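Local coordinates for periplasmic binding protein/LacI transcriptional regulator (Burkholderia graminis C4D1M, PDB 5HQJ), which binds D-arabinose in the cleft between its two lobes and probably delivers the sugar to an ABC transporter, at residues L211-V217 and K240-F246. Numbering follows the deposited sequence.
Sequences LKGIFGV and KLEVLAF
Leu241 reaches across to 211-217 with both of its methyl groups. From CB, the chain runs to CG, set anti to the carbonyl carbon (chi1 -73°), and there it forks: CD2 lies close against the backbone of Leu211, 3.1 Å from Leu211 O, and also meets Leu211 CB, while CD1 packs on Ile214 CD1 at 3.8 Å. Leu205 of helix 194-207 touches all three of these side chains and so covers this face. At the start of the pairing a water donates to both Lys212 O and Lys240 O, bridging the two segments. Lys240 and Lys212 bring their ammonium groups to 3.5 Å of each other, NZ to NZ, yet each has an acceptor in the residues just before 211-217, Pro209 O for Lys240 and Asn210 OD1 for Lys212. Further along, strands 211-216 and 242-246 run parallel, joined through helix 221-229 as a beta-alpha-beta unit in the sheet of one lobe of this periplasmic binding protein. Four backbone hydrogen bonds join them, from Glu242 N to Lys212 O, Ile214 N to Glu242 O, Leu244 N to Ile214 O and Gly216 N to Leu244 O; the last is the shortest, at 2.7 Å. On the face of Phe215 and Leu244, Phe215 CE2 comes within 4.3 Å of Leu244 CD1, and helix 132-146 packs on both residues. At the C-terminal ends, Val217 O sits over one face of the Phe246 ring, 3.7 Å from Phe246 CG. Arg168 hydrogen-bonds to Val217 O and forms a cation-pi contact with Phe246, whose side chain also touches the bound alpha-D-arabinopyranose.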
loop_
_atom_site.group_PDB
_atom_site.type_symbol
_atom_site.label_atom_id
_atom_site.label_comp_id
_atom_site.label_asym_id
_atom_site.label_seq_id
_atom_site.Cartn_x
_atom_site.Cartn_y
_atom_site.Cartn_z
ATOM N N LEU A 211 -13.457 -13.811 18.955
ATOM C CA LEU A 211 -13.104 -13.183 17.669
ATOM C C LEU A 211 -13.231 -14.223 16.551
ATOM O O LEU A 211 -12.862 -15.377 16.726
ATOM C CB LEU A 211 -11.673 -12.626 17.741
ATOM C CG LEU A 211 -11.312 -11.607 16.657
ATOM C CD1 LEU A 211 -12.037 -10.315 16.819
ATOM C CD2 LEU A 211 -9.785 -11.360 16.710
ATOM N N LYS A 212 -13.768 -13.833 15.416
ATOM C CA LYS A 212 -13.988 -14.732 14.295
ATOM C C LYS A 212 -13.183 -14.352 13.095
ATOM O O LYS A 212 -12.949 -15.173 12.224
ATOM C CB LYS A 212 -15.462 -14.782 13.905
ATOM C CG LYS A 212 -16.344 -15.368 15.016
ATOM C CD LYS A 212 -16.026 -16.827 15.318
ATOM C CE LYS A 212 -16.742 -17.295 16.570
ATOM N NZ LYS A 212 -15.774 -17.720 17.616
ATOM N N GLY A 213 -12.806 -13.073 12.985
ATOM C CA GLY A 213 -12.007 -12.644 11.862
ATOM C C GLY A 213 -11.059 -11.482 12.133
ATOM O O GLY A 213 -11.311 -10.641 12.986
ATOM N N ILE A 214 -9.984 -11.407 11.355
ATOM C CA ILE A 214 -9.068 -10.277 11.349
ATOM C C ILE A 214 -8.770 -9.824 9.923
ATOM O O ILE A 214 -8.451 -10.626 9.048
ATOM C CB ILE A 214 -7.719 -10.584 12.036
ATOM C CG1 ILE A 214 -7.941 -11.064 13.454
ATOM C CG2 ILE A 214 -6.779 -9.346 11.974
ATOM C CD1 ILE A 214 -6.633 -11.522 14.190
ATOM N N PHE A 215 -8.787 -8.526 9.723
ATOM C CA PHE A 215 -8.309 -7.888 8.489
ATOM C C PHE A 215 -6.976 -7.192 8.732
ATOM O O PHE A 215 -6.891 -6.346 9.655
ATOM C CB PHE A 215 -9.233 -6.783 8.005
ATOM C CG PHE A 215 -10.653 -7.172 7.731
ATOM C CD1 PHE A 215 -11.596 -7.203 8.757
ATOM C CD2 PHE A 215 -11.109 -7.386 6.420
ATOM C CE1 PHE A 215 -12.939 -7.512 8.497
ATOM C CE2 PHE A 215 -12.426 -7.693 6.184
ATOM C CZ PHE A 215 -13.343 -7.739 7.208
ATOM N N GLY A 216 -5.977 -7.472 7.908
ATOM C CA GLY A 216 -4.745 -6.712 7.928
ATOM C C GLY A 216 -4.727 -5.873 6.666
ATOM O O GLY A 216 -4.684 -6.431 5.573
ATOM N N VAL A 217 -4.861 -4.552 6.790
ATOM C CA VAL A 217 -4.978 -3.699 5.624
ATOM C C VAL A 217 -3.624 -3.089 5.196
ATOM O O VAL A 217 -3.569 -2.336 4.208
ATOM C CB VAL A 217 -6.001 -2.553 5.828
ATOM C CG1 VAL A 217 -7.411 -3.154 5.973
ATOM C CG2 VAL A 217 -5.602 -1.566 6.986
ATOM N N LYS A 240 -9.372 -21.239 13.580
ATOM C CA LYS A 240 -10.570 -20.693 14.212
ATOM C C LYS A 240 -10.944 -19.344 13.632
ATOM O O LYS A 240 -12.121 -18.932 13.577
ATOM C CB LYS A 240 -10.330 -20.602 15.729
ATOM C CG LYS A 240 -11.288 -19.732 16.510
ATOM C CD LYS A 240 -11.207 -20.023 18.015
ATOM C CE LYS A 240 -12.103 -19.089 18.833
ATOM N NZ LYS A 240 -12.340 -17.766 18.176
ATOM N N LEU A 241 -9.924 -18.645 13.184
ATOM C CA LEU A 241 -10.103 -17.298 12.676
ATOM C C LEU A 241 -10.040 -17.262 11.182
ATOM O O LEU A 241 -9.257 -17.991 10.563
ATOM C CB LEU A 241 -9.019 -16.388 13.210
ATOM C CG LEU A 241 -9.022 -15.953 14.649
ATOM C CD1 LEU A 241 -7.774 -15.116 14.816
ATOM C CD2 LEU A 241 -10.278 -15.183 14.998
ATOM N N GLU A 242 -10.825 -16.377 10.596
ATOM C CA GLU A 242 -10.650 -16.040 9.223
ATOM C C GLU A 242 -9.794 -14.782 9.105
ATOM O O GLU A 242 -10.212 -13.692 9.547
ATOM C CB GLU A 242 -12.024 -15.829 8.592
ATOM C CG GLU A 242 -12.065 -15.894 7.107
ATOM C CD GLU A 242 -11.928 -17.316 6.555
ATOM O OE1 GLU A 242 -12.269 -18.303 7.246
ATOM O OE2 GLU A 242 -11.487 -17.427 5.404
ATOM N N VAL A 243 -8.629 -14.932 8.486
ATOM C CA VAL A 243 -7.653 -13.868 8.388
ATOM C C VAL A 243 -7.445 -13.462 6.934
ATOM O O VAL A 243 -7.075 -14.257 6.081
ATOM C CB VAL A 243 -6.289 -14.285 9.003
ATOM C CG1 VAL A 243 -5.242 -13.153 8.848
ATOM C CG2 VAL A 243 -6.469 -14.714 10.467
ATOM N N LEU A 244 -7.690 -12.200 6.656
ATOM C CA LEU A 244 -7.474 -11.608 5.339
ATOM C C LEU A 244 -6.409 -10.530 5.462
ATOM O O LEU A 244 -6.470 -9.688 6.364
ATOM C CB LEU A 244 -8.773 -11.015 4.782
ATOM C CG LEU A 244 -9.961 -11.961 4.651
ATOM C CD1 LEU A 244 -11.214 -11.247 4.063
ATOM C CD2 LEU A 244 -9.597 -13.139 3.725
ATOM N N ALA A 245 -5.422 -10.558 4.583
ATOM C CA ALA A 245 -4.282 -9.692 4.733
ATOM C C ALA A 245 -3.998 -9.015 3.408
ATOM O O ALA A 245 -4.567 -9.384 2.414
ATOM C CB ALA A 245 -3.057 -10.481 5.207
ATOM N N PHE A 246 -3.122 -8.026 3.453
ATOM C CA PHE A 246 -2.700 -7.253 2.290
ATOM C C PHE A 246 -1.257 -7.559 1.905
ATOM O O PHE A 246 -0.382 -7.787 2.758
ATOM C CB PHE A 246 -2.864 -5.750 2.574
ATOM C CG PHE A 246 -3.778 -5.040 1.620
ATOM C CD1 PHE A 246 -3.269 -4.376 0.528
ATOM C CD2 PHE A 246 -5.153 -5.033 1.799
ATOM C CE1 PHE A 246 -4.116 -3.736 -0.354
ATOM C CE2 PHE A 246 -5.995 -4.373 0.919
ATOM C CZ PHE A 246 -5.473 -3.737 -0.152
HETATM O O HOH W 1 -13.931 -17.808 12.045
#